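Trichothecene 3-O-acetyltransferase (Gibberella zeae, PDB 2RKV) probably transfers an acetyl group from acetyl-coenzyme A to the 3-hydroxyl of trichothecene mycotoxins such as T-2, as a member of the BAHD acyltransferase superfamily. Local coordinates at residues S24-V29 against E99-A104; T37-F42 against L141-G146; L171-A174 against P179-E182; R275-R280 against S317-I322. All coordinates share one frame; numbering follows the deposited sequence.

Contact 1 of 4, residues S24-V29 against E99-A104; sequences SLLYPV and EGMRKA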
loop_
_atom_site.group_PDB
_atom_site.type_symbol
_atom_site.label_atom_id
_atom_site.label_comp_id
_atom_site.label_asym_id
_atom_site.label_seq_id
_atom_site.Cartn_x
_atom_site.Cartn_y
_atom_site.Cartn_z
ATOM N N SER A 24 -8.273 6.843 0.900
ATOM C CA SER A 24 -9.398 7.768 0.870
ATOM C C SER A 24 -9.470 8.513 -0.448
ATOM O O SER A 24 -8.441 8.945 -0.987
ATOM C CB SER A 24 -9.317 8.785 2.024
ATOM O OG SER A 24 -9.309 8.125 3.283
ATOM N N LEU A 25 -10.700 8.661 -0.947
ATOM C CA LEU A 25 -10.998 9.415 -2.150
ATOM C C LEU A 25 -11.896 10.589 -1.749
ATOM O O LEU A 25 -12.921 10.397 -1.099
ATOM C CB LEU A 25 -11.701 8.513 -3.184
ATOM C CG LEU A 25 -10.858 7.469 -3.945
ATOM C CD1 LEU A 25 -10.187 6.454 -3.040
ATOM C CD2 LEU A 25 -11.697 6.747 -5.017
ATOM N N LEU A 26 -11.474 11.795 -2.118
ATOM C CA LEU A 26 -12.216 13.019 -1.829
ATOM C C LEU A 26 -12.936 13.504 -3.080
ATOM O O LEU A 26 -12.332 13.613 -4.147
ATOM C CB LEU A 26 -11.259 14.114 -1.321
ATOM C CG LEU A 26 -11.845 15.522 -1.151
ATOM C CD1 LEU A 26 -12.793 15.566 0.055
ATOM C CD2 LEU A 26 -10.724 16.551 -1.001
ATOM N N TYR A 27 -14.226 13.811 -2.934
ATOM C CA TYR A 27 -15.029 14.383 -4.005
ATOM C C TYR A 27 -15.689 15.648 -3.493
ATOM O O TYR A 27 -16.165 15.664 -2.348
ATOM C CB TYR A 27 -16.160 13.444 -4.400
ATOM C CG TYR A 27 -15.730 12.100 -4.922
ATOM C CD1 TYR A 27 -15.629 11.873 -6.292
ATOM C CD2 TYR A 27 -15.465 11.047 -4.051
ATOM C CE1 TYR A 27 -15.256 10.634 -6.781
ATOM C CE2 TYR A 27 -15.085 9.799 -4.533
ATOM C CZ TYR A 27 -14.986 9.604 -5.900
ATOM O OH TYR A 27 -14.619 8.372 -6.403
ATOM N N PRO A 28 -15.766 16.692 -4.338
ATOM C CA PRO A 28 -16.597 17.824 -3.945
ATOM C C PRO A 28 -18.076 17.447 -4.045
ATOM O O PRO A 28 -18.458 16.629 -4.891
ATOM C CB PRO A 28 -16.252 18.890 -4.993
ATOM C CG PRO A 28 -15.879 18.120 -6.184
ATOM C CD PRO A 28 -15.152 16.904 -5.662
ATOM N N VAL A 29 -18.888 18.047 -3.175
ATOM C CA VAL A 29 -20.339 17.874 -3.212
ATOM C C VAL A 29 -20.929 19.271 -3.171
ATOM O O VAL A 29 -20.781 19.983 -2.171
ATOM C CB VAL A 29 -20.847 17.026 -2.024
ATOM C CG1 VAL A 29 -22.375 17.013 -1.979
ATOM C CG2 VAL A 29 -20.290 15.590 -2.095
ATOM N N GLU A 99 -12.844 23.313 1.711
ATOM C CA GLU A 99 -11.989 24.497 1.582
ATOM C C GLU A 99 -10.703 24.405 2.410
ATOM O O GLU A 99 -9.637 24.836 1.954
ATOM C CB GLU A 99 -12.775 25.786 1.860
ATOM C CG GLU A 99 -13.816 26.104 0.780
ATOM C CD GLU A 99 -13.246 26.117 -0.646
ATOM O OE1 GLU A 99 -12.120 26.625 -0.861
ATOM O OE2 GLU A 99 -13.935 25.620 -1.562
ATOM N N GLY A 100 -10.793 23.815 3.602
ATOM C CA GLY A 100 -9.616 23.556 4.446
ATOM C C GLY A 100 -8.630 22.633 3.749
ATOM O O GLY A 100 -7.412 22.875 3.750
ATOM N N MET A 101 -9.173 21.578 3.143
ATOM C CA MET A 101 -8.401 20.620 2.340
ATOM C C MET A 101 -7.679 21.312 1.194
ATOM O O MET A 101 -6.478 21.130 0.983
ATOM C CB MET A 101 -9.336 19.558 1.745
ATOM C CG MET A 101 -9.751 18.463 2.698
ATOM S SD MET A 101 -8.466 17.219 2.922
ATOM C CE MET A 101 -9.359 16.025 3.909
ATOM N N ARG A 102 -8.438 22.088 0.429
ATOM C CA ARG A 102 -7.887 22.771 -0.738
ATOM C C ARG A 102 -6.780 23.754 -0.353
ATOM O O ARG A 102 -5.713 23.762 -0.976
ATOM C CB ARG A 102 -8.996 23.465 -1.532
ATOM C CG ARG A 102 -9.890 22.477 -2.255
ATOM C CD ARG A 102 -11.208 23.101 -2.671
ATOM N NE ARG A 102 -11.984 22.188 -3.501
ATOM C CZ ARG A 102 -13.202 22.438 -3.974
ATOM N NH1 ARG A 102 -13.809 23.585 -3.694
ATOM N NH2 ARG A 102 -13.814 21.530 -4.726
ATOM N N LYS A 103 -7.024 24.560 0.680
ATOM C CA LYS A 103 -6.039 25.550 1.131
ATOM C C LYS A 103 -4.718 24.907 1.584
ATOM O O LYS A 103 -3.633 25.434 1.299
ATOM C CB LYS A 103 -6.627 26.416 2.252
ATOM C CG LYS A 103 -5.701 27.503 2.765
ATOM N N ALA A 104 -4.814 23.769 2.272
ATOM C CA ALA A 104 -3.642 23.077 2.812
ATOM C C ALA A 104 -3.020 22.059 1.844
ATOM O O ALA A 104 -2.004 21.447 2.161
ATOM C CB ALA A 104 -3.992 22.400 4.125
#
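P28 and L26, two residues apart on strand 20-28, touch R102 and M101 of helix 98-104, which lies against an inner strand of the mixed sheet. The R102 side chain leaves its CB with CG anti to the carbonyl carbon (chi1 -71°) and then runs extended from CG to NE, a reach that brings the guanidinium down to the strand. NE forms a salt bridge with E398, whose neighbour T399 opens the adjoining edge strand. NH1 turns back to its own helix, one turn earlier, and donates to E99 OE2 at 3.0 Å; the bond is bent, 136° at the hydrogen, and meets OE2 on its syn side but 31° out of the carboxylate plane. NH2 makes the contact across, lying 3.6 Å from P28 CB and approaching obliquely. Deeper in, in one of the two M101 conformers, L26 CD2 lies 4.3 Å from M101 CG, and both side chains also touch I149 of the next strand; F111 meets M101 as well. The chemistry is therefore graded: loose aliphatic contact at the buried end, and on the more exposed side an arginine held by E99 and E398, whose NH2 touches the proline by van der Waals contact alone.

Contact 2 of 4, residues T37-F42 against L141-G146; sequences TIVSTF and LNFIKG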
loop_
_atom_site.group_PDB
_atom_site.type_symbol
_atom_site.label_atom_id
_atom_site.label_comp_id
_atom_site.label_asym_id
_atom_site.label_seq_id
_atom_site.Cartn_x
_atom_site.Cartn_y
_atom_site.Cartn_z
ATOM N N THR A 37 -28.932 10.335 -1.997
ATOM C CA THR A 37 -28.743 9.549 -3.224
ATOM C C THR A 37 -27.323 8.992 -3.331
ATOM O O THR A 37 -27.125 7.859 -3.802
ATOM C CB THR A 37 -29.174 10.341 -4.480
ATOM O OG1 THR A 37 -30.584 10.602 -4.395
ATOM C CG2 THR A 37 -28.910 9.543 -5.754
ATOM N N ILE A 38 -26.336 9.756 -2.862
ATOM C CA ILE A 38 -24.976 9.207 -2.745
ATOM C C ILE A 38 -24.993 7.890 -1.950
ATOM O O ILE A 38 -24.468 6.869 -2.394
ATOM C CB ILE A 38 -23.992 10.230 -2.121
ATOM C CG1 ILE A 38 -23.705 11.356 -3.126
ATOM C CG2 ILE A 38 -22.698 9.543 -1.682
ATOM C CD1 ILE A 38 -23.105 12.600 -2.496
ATOM N N VAL A 39 -25.634 7.918 -0.784
ATOM C CA VAL A 39 -25.654 6.771 0.095
ATOM C C VAL A 39 -26.434 5.607 -0.515
ATOM O O VAL A 39 -25.958 4.467 -0.486
ATOM C CB VAL A 39 -26.212 7.151 1.492
ATOM C CG1 VAL A 39 -26.356 5.914 2.378
ATOM C CG2 VAL A 39 -25.302 8.188 2.138
ATOM N N SER A 40 -27.620 5.877 -1.059
ATOM C CA SER A 40 -28.420 4.782 -1.634
ATOM C C SER A 40 -27.749 4.160 -2.874
ATOM O O SER A 40 -27.779 2.940 -3.056
ATOM C CB SER A 40 -29.853 5.228 -1.928
ATOM O OG SER A 40 -29.867 6.311 -2.817
ATOM N N THR A 41 -27.132 4.990 -3.710
ATOM C CA THR A 41 -26.380 4.485 -4.866
ATOM C C THR A 41 -25.246 3.582 -4.401
ATOM O O THR A 41 -25.046 2.491 -4.940
ATOM C CB THR A 41 -25.823 5.631 -5.729
ATOM O OG1 THR A 41 -26.922 6.292 -6.372
ATOM C CG2 THR A 41 -24.827 5.097 -6.795
ATOM N N PHE A 42 -24.525 4.029 -3.382
ATOM C CA PHE A 42 -23.414 3.243 -2.851
ATOM C C PHE A 42 -23.880 1.920 -2.224
ATOM O O PHE A 42 -23.284 0.864 -2.464
ATOM C CB PHE A 42 -22.620 4.085 -1.856
ATOM C CG PHE A 42 -21.217 3.612 -1.654
ATOM C CD1 PHE A 42 -20.860 2.938 -0.485
ATOM C CD2 PHE A 42 -20.248 3.842 -2.625
ATOM C CE1 PHE A 42 -19.557 2.491 -0.287
ATOM C CE2 PHE A 42 -18.940 3.407 -2.435
ATOM C CZ PHE A 42 -18.598 2.728 -1.262
ATOM N N LEU A 141 -18.304 6.296 4.342
ATOM C CA LEU A 141 -18.686 7.506 3.621
ATOM C C LEU A 141 -18.739 8.625 4.644
ATOM O O LEU A 141 -19.536 8.563 5.566
ATOM C CB LEU A 141 -20.071 7.356 2.981
ATOM C CG LEU A 141 -20.178 6.390 1.798
ATOM C CD1 LEU A 141 -21.646 6.166 1.397
ATOM C CD2 LEU A 141 -19.365 6.886 0.611
ATOM N N ASN A 142 -17.891 9.635 4.465
ATOM C CA ASN A 142 -17.824 10.768 5.388
ATOM C C ASN A 142 -18.344 12.018 4.699
ATOM O O ASN A 142 -17.760 12.461 3.705
ATOM C CB ASN A 142 -16.378 11.012 5.830
ATOM C CG ASN A 142 -15.737 9.788 6.445
ATOM O OD1 ASN A 142 -15.926 9.502 7.631
ATOM N ND2 ASN A 142 -14.959 9.053 5.639
ATOM N N PHE A 143 -19.439 12.589 5.206
ATOM C CA PHE A 143 -19.898 13.879 4.697
ATOM C C PHE A 143 -19.070 14.975 5.354
ATOM O O PHE A 143 -19.018 15.056 6.578
ATOM C CB PHE A 143 -21.374 14.174 5.023
ATOM C CG PHE A 143 -22.335 13.057 4.720
ATOM C CD1 PHE A 143 -22.063 12.064 3.776
ATOM C CD2 PHE A 143 -23.551 13.032 5.377
ATOM C CE1 PHE A 143 -22.988 11.060 3.514
ATOM C CE2 PHE A 143 -24.485 12.038 5.122
ATOM C CZ PHE A 143 -24.198 11.042 4.195
ATOM N N ILE A 144 -18.421 15.814 4.555
ATOM C CA ILE A 144 -17.741 16.986 5.102
ATOM C C ILE A 144 -18.310 18.239 4.438
ATOM O O ILE A 144 -18.994 18.156 3.404
ATOM C CB ILE A 144 -16.202 16.916 4.910
ATOM C CG1 ILE A 144 -15.840 17.043 3.419
ATOM C CG2 ILE A 144 -15.636 15.634 5.561
ATOM C CD1 ILE A 144 -14.335 17.234 3.151
ATOM N N LYS A 145 -18.053 19.401 5.029
ATOM C CA LYS A 145 -18.554 20.630 4.439
ATOM C C LYS A 145 -18.065 20.711 2.995
ATOM O O LYS A 145 -16.853 20.712 2.738
ATOM C CB LYS A 145 -18.111 21.852 5.240
ATOM C CG LYS A 145 -18.630 23.157 4.657
ATOM C CD LYS A 145 -18.226 24.348 5.511
ATOM C CE LYS A 145 -18.724 25.643 4.880
ATOM N NZ LYS A 145 -18.402 26.830 5.728
ATOM N N GLY A 146 -19.017 20.728 2.066
ATOM C CA GLY A 146 -18.730 20.859 0.644
ATOM C C GLY A 146 -18.140 19.629 -0.025
ATOM O O GLY A 146 -17.663 19.705 -1.165
#
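Helix-on-sheet packing, wholly apolar between the two segments, brings V39 and F42 of helix 35-52 onto L141 and F143 of strand 137-144. The short axes run nearly antiparallel, at 169° and 10.6 Å apart. L141 stands over one face of the F42 ring: its CD2 lies 4.3 Å from the ring centroid and only 7° off the normal, a CH-pi contact. The other branch, L141 CD1, drops beside the ring's root, 3.8 Å from F42 CD1. F42 is turned beneath the leucine because CG lies anti to the backbone N (chi1 -158°). In the five-stranded sheet of this N-terminal region, strand 137-144 runs between 83-88 and 147-155, and the helix follows strand 20-28 in the chain to lie along one face, an alpha/beta layering. V84, L150, L171 and C175 also touch F42. Toward the partly exposed side, V39 sends CG2 against the edge of the F143 ring, in its plane and 3.7 Å from CZ, the two side chains crossing at about a right angle. The same methyl is 4.2 Å from L141 CD1, so one methyl touches both L141 and F143, while F143 also stacks its ring with that of Y35.

Contact 3 of 4, residues L171-A174 against P179-E182; sequences LSKA and PFTE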
loop_
_atom_site.group_PDB
_atom_site.type_symbol
_atom_site.label_atom_id
_atom_site.label_comp_id
_atom_site.label_asym_id
_atom_site.label_seq_id
_atom_site.Cartn_x
_atom_site.Cartn_y
_atom_site.Cartn_z
ATOM N N LEU A 171 -16.371 -2.460 -7.642
ATOM C CA LEU A 171 -17.400 -1.816 -6.833
ATOM C C LEU A 171 -17.926 -0.577 -7.576
ATOM O O LEU A 171 -19.140 -0.337 -7.598
ATOM C CB LEU A 171 -16.884 -1.453 -5.440
ATOM C CG LEU A 171 -17.801 -0.570 -4.577
ATOM C CD1 LEU A 171 -19.189 -1.212 -4.379
ATOM C CD2 LEU A 171 -17.132 -0.266 -3.235
ATOM N N SER A 172 -17.033 0.195 -8.204
ATOM C CA SER A 172 -17.489 1.364 -8.964
ATOM C C SER A 172 -18.445 0.956 -10.093
ATOM O O SER A 172 -19.504 1.564 -10.264
ATOM C CB SER A 172 -16.320 2.188 -9.510
ATOM O OG SER A 172 -16.803 3.415 -10.048
ATOM N N LYS A 173 -18.082 -0.094 -10.831
ATOM C CA LYS A 173 -18.962 -0.645 -11.872
ATOM C C LYS A 173 -20.318 -1.013 -11.283
ATOM O O LYS A 173 -21.363 -0.672 -11.831
ATOM C CB LYS A 173 -18.353 -1.896 -12.506
ATOM C CG LYS A 173 -17.193 -1.621 -13.454
ATOM C CD LYS A 173 -16.972 -2.829 -14.364
ATOM C CE LYS A 173 -15.894 -2.556 -15.409
ATOM N NZ LYS A 173 -15.852 -3.667 -16.423
ATOM N N ALA A 174 -20.288 -1.717 -10.158
ATOM C CA ALA A 174 -21.521 -2.194 -9.527
ATOM C C ALA A 174 -22.417 -1.022 -9.117
ATOM O O ALA A 174 -23.632 -1.082 -9.293
ATOM C CB ALA A 174 -21.204 -3.076 -8.341
ATOM N N PRO A 179 -21.980 -3.811 -16.334
ATOM C CA PRO A 179 -21.741 -5.260 -16.195
ATOM C C PRO A 179 -20.260 -5.602 -16.020
ATOM O O PRO A 179 -19.391 -4.877 -16.521
ATOM C CB PRO A 179 -22.265 -5.836 -17.515
ATOM C CG PRO A 179 -22.139 -4.715 -18.499
ATOM C CD PRO A 179 -22.306 -3.424 -17.722
ATOM N N PHE A 180 -19.975 -6.686 -15.298
ATOM C CA PHE A 180 -18.597 -7.156 -15.186
ATOM C C PHE A 180 -18.262 -7.962 -16.435
ATOM O O PHE A 180 -19.123 -8.666 -16.971
ATOM C CB PHE A 180 -18.388 -8.045 -13.950
ATOM C CG PHE A 180 -18.619 -7.357 -12.615
ATOM C CD1 PHE A 180 -18.738 -5.973 -12.500
ATOM C CD2 PHE A 180 -18.668 -8.122 -11.449
ATOM C CE1 PHE A 180 -18.944 -5.374 -11.250
ATOM C CE2 PHE A 180 -18.861 -7.536 -10.198
ATOM C CZ PHE A 180 -18.999 -6.153 -10.098
ATOM N N THR A 181 -17.018 -7.877 -16.898
ATOM C CA THR A 181 -16.593 -8.706 -18.028
ATOM C C THR A 181 -16.315 -10.133 -17.572
ATOM O O THR A 181 -16.093 -10.379 -16.380
ATOM C CB THR A 181 -15.330 -8.161 -18.706
ATOM O OG1 THR A 181 -14.217 -8.279 -17.808
ATOM C CG2 THR A 181 -15.519 -6.700 -19.107
ATOM N N GLU A 182 -16.297 -11.071 -18.525
ATOM C CA GLU A 182 -15.965 -12.452 -18.200
ATOM C C GLU A 182 -14.567 -12.562 -17.582
ATOM O O GLU A 182 -14.375 -13.292 -16.604
ATOM C CB GLU A 182 -16.110 -13.353 -19.427
ATOM C CG GLU A 182 -17.554 -13.541 -19.868
#
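The F180 ring presents its edge to helix 161-176, and this rim carries the aromatic part of the contact. K173 CB lies near the ring plane, 3.7 Å from F180 CE1, and the backbone N of A174 comes to the same edge atom at 4.0 Å; a step further round, F180 CZ is 4.2 Å from A174 CB. Neither ring face takes up K173 or A174. From CB the K173 side chain runs extended past the ring, its CD 4.1 Å from F180 CD1, and crosses F180 at a slant on its way to the loop backbone. There NZ stands 3.7 Å from the carbonyl O of P179, too long to count as a hydrogen bond, and 4.1 Å from T181 CG2, the two side chains crossing at about a right angle. The ammonium finds its strong partner further along: a salt bridge to E184 OE1. That same oxygen accepts the backbone N-H of T181, so one carboxylate oxygen serves both groups, and the lysine would probably offset its negative charge. Meanwhile F49 of helix 35-52 touches A174. T181 itself is the N-cap of helix 182-187, its OG1 (chi1 67°) capping a backbone N beyond. With E184, three residues on, returning a bond to T181 N, the pattern is consistent with a capping box, here starting helix 182-187 after the short loop that follows helix 161-176, at the protein surface.

Contact 4 of 4, residues R275-R280 against S317-I322; sequences RVRLER and STIGEI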
loop_
_atom_site.group_PDB
_atom_site.type_symbol
_atom_site.label_atom_id
_atom_site.label_comp_id
_atom_site.label_asym_id
_atom_site.label_seq_id
_atom_site.Cartn_x
_atom_site.Cartn_y
_atom_site.Cartn_z
ATOM N N ARG A 275 21.441 11.118 3.048
ATOM C CA ARG A 275 22.122 12.406 3.230
ATOM C C ARG A 275 21.808 13.052 4.590
ATOM O O ARG A 275 22.731 13.382 5.336
ATOM C CB ARG A 275 21.789 13.369 2.087
ATOM C CG ARG A 275 22.422 14.763 2.234
ATOM C CD ARG A 275 22.243 15.621 0.977
ATOM N NE ARG A 275 20.836 15.927 0.700
ATOM C CZ ARG A 275 20.096 15.311 -0.223
ATOM N NH1 ARG A 275 18.822 15.658 -0.393
ATOM N NH2 ARG A 275 20.619 14.343 -0.971
ATOM N N VAL A 276 20.524 13.227 4.921
ATOM C CA VAL A 276 20.183 13.861 6.209
ATOM C C VAL A 276 20.590 12.993 7.404
ATOM O O VAL A 276 20.937 13.518 8.467
ATOM C CB VAL A 276 18.695 14.322 6.328
ATOM C CG1 VAL A 276 18.312 15.236 5.164
ATOM C CG2 VAL A 276 17.760 13.133 6.426
ATOM N N ARG A 277 20.566 11.675 7.220
ATOM C CA ARG A 277 20.944 10.749 8.282
ATOM C C ARG A 277 22.437 10.820 8.625
ATOM O O ARG A 277 22.830 10.454 9.731
ATOM C CB ARG A 277 20.508 9.319 7.956
ATOM C CG ARG A 277 19.012 9.128 8.180
ATOM C CD ARG A 277 18.456 7.869 7.559
ATOM N NE ARG A 277 17.059 7.706 7.966
ATOM C CZ ARG A 277 16.255 6.726 7.568
ATOM N NH1 ARG A 277 16.681 5.799 6.714
ATOM N NH2 ARG A 277 15.009 6.686 8.026
ATOM N N LEU A 278 23.246 11.294 7.677
ATOM C CA LEU A 278 24.677 11.518 7.911
ATOM C C LEU A 278 24.921 12.482 9.067
ATOM O O LEU A 278 25.996 12.468 9.679
ATOM C CB LEU A 278 25.354 12.063 6.653
ATOM C CG LEU A 278 25.666 11.073 5.532
ATOM C CD1 LEU A 278 26.026 11.837 4.268
ATOM C CD2 LEU A 278 26.787 10.111 5.931
ATOM N N GLU A 279 23.925 13.318 9.355
ATOM C CA GLU A 279 24.006 14.270 10.464
ATOM C C GLU A 279 23.874 13.615 11.840
ATOM O O GLU A 279 24.174 14.245 12.856
ATOM C CB GLU A 279 22.979 15.394 10.291
ATOM C CG GLU A 279 23.152 16.215 9.016
ATOM C CD GLU A 279 24.558 16.790 8.861
ATOM O OE1 GLU A 279 25.061 17.414 9.822
ATOM O OE2 GLU A 279 25.159 16.620 7.777
ATOM N N ARG A 280 23.448 12.353 11.880
ATOM C CA ARG A 280 23.300 11.642 13.158
ATOM C C ARG A 280 24.000 10.288 13.245
ATOM O O ARG A 280 24.178 9.756 14.342
ATOM C CB ARG A 280 21.830 11.531 13.579
ATOM C CG ARG A 280 20.951 10.759 12.621
ATOM C CD ARG A 280 19.576 10.531 13.230
ATOM N NE ARG A 280 18.708 9.786 12.315
ATOM C CZ ARG A 280 18.624 8.459 12.262
ATOM N NH1 ARG A 280 19.347 7.703 13.076
ATOM N NH2 ARG A 280 17.804 7.882 11.388
ATOM N N SER A 317 23.474 -1.277 1.004
ATOM C CA SER A 317 24.628 -0.411 0.761
ATOM C C SER A 317 25.001 0.249 2.085
ATOM O O SER A 317 24.719 -0.308 3.155
ATOM C CB SER A 317 24.293 0.627 -0.324
ATOM O OG SER A 317 25.435 1.388 -0.723
ATOM N N THR A 318 25.659 1.407 2.021
ATOM C CA THR A 318 25.918 2.206 3.217
ATOM C C THR A 318 25.363 3.608 3.036
ATOM O O THR A 318 25.237 4.103 1.912
ATOM C CB THR A 318 27.432 2.293 3.573
ATOM O OG1 THR A 318 28.140 2.960 2.520
ATOM C CG2 THR A 318 28.033 0.897 3.817
ATOM N N ILE A 319 25.032 4.243 4.153
ATOM C CA ILE A 319 24.507 5.607 4.159
ATOM C C ILE A 319 25.372 6.569 3.327
ATOM O O ILE A 319 24.859 7.313 2.503
ATOM C CB ILE A 319 24.327 6.089 5.622
ATOM C CG1 ILE A 319 23.232 5.249 6.302
ATOM C CG2 ILE A 319 24.040 7.581 5.695
ATOM C CD1 ILE A 319 21.814 5.614 5.894
ATOM N N GLY A 320 26.688 6.527 3.532
ATOM C CA GLY A 320 27.600 7.403 2.788
ATOM C C GLY A 320 27.621 7.141 1.293
ATOM O O GLY A 320 27.607 8.086 0.494
ATOM N N GLU A 321 27.658 5.863 0.908
ATOM C CA GLU A 321 27.704 5.500 -0.513
ATOM C C GLU A 321 26.421 5.947 -1.217
ATOM O O GLU A 321 26.473 6.535 -2.294
ATOM C CB GLU A 321 27.912 3.999 -0.694
ATOM C CG GLU A 321 28.214 3.587 -2.133
ATOM N N ILE A 322 25.279 5.679 -0.593
ATOM C CA ILE A 322 23.993 6.076 -1.177
ATOM C C ILE A 322 23.860 7.595 -1.294
ATOM O O ILE A 322 23.417 8.102 -2.320
ATOM C CB ILE A 322 22.789 5.446 -0.416
ATOM C CG1 ILE A 322 22.827 3.923 -0.530
ATOM C CG2 ILE A 322 21.447 6.001 -0.925
ATOM C CD1 ILE A 322 22.735 3.383 -1.970
#
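I319 packs on L278 at a strand-to-helix junction, where edge strand 310-318 of the seven-stranded sheet passes directly into helix 319-324 beside the chain leaving helix 261-277. In sequence order, S317 is still sheet, pairing through its backbone with T287 of strand 286-294. T318 is the N-cap of the helix: its OG1 accepts from E321 N, a weak bond of 3.4 Å with a fairly straight angle of 156°. I319, in the first turn, makes the larger share of this segment's contact. Its CG2, anti to the backbone N while CG1 sits beside it (chi1 -66°), reaches 3.7 Å from L278 CD2 and 3.9 Å from L278 CG, the two side chains sliding past each other in opposite directions. The other branch ends in CD1, 4.4 Å from R277 CD, so isoleucine meets only the aliphatic shaft of that arginine. The R277 guanidinium leads away, held by a salt bridge from NE to D433 and hydrogen bonds from NH1 to S374 O and NH2 to S410 OG. G320 follows, its CA 4.2 Å from L278 CD2. The I322 side chain touches W270 and S274 of helix 261-277, while its O receives K271 NZ. Its backbone N donates to T318 O at 3.0 Å, closing the first helical turn.

Contacts 1 and 2 share one sheet and touch directly: V29 N lies 2.9 Å from G146 O, a probable hydrogen bond, and their segments alternate along the chain. Contact 2 also reaches contact 3, where F42 CZ meets L171 CD2 at 3.9 Å, so F42 joins helix 35-52 to both the sheet and helix 161-176. Contact 4 stands apart, its centre about 47 Å from that of contact 2, at the edge strand of the other large sheet. Contacts 1, 2 and 4 are partly buried; contact 3 is at the surface. Contact 2 is apolar, whereas contact 1 brings in the R102 guanidinium, paired with E99 and E398, and contacts 3 and 4 use the carbon chains of K173 and R277, whose charges pair outside their segments.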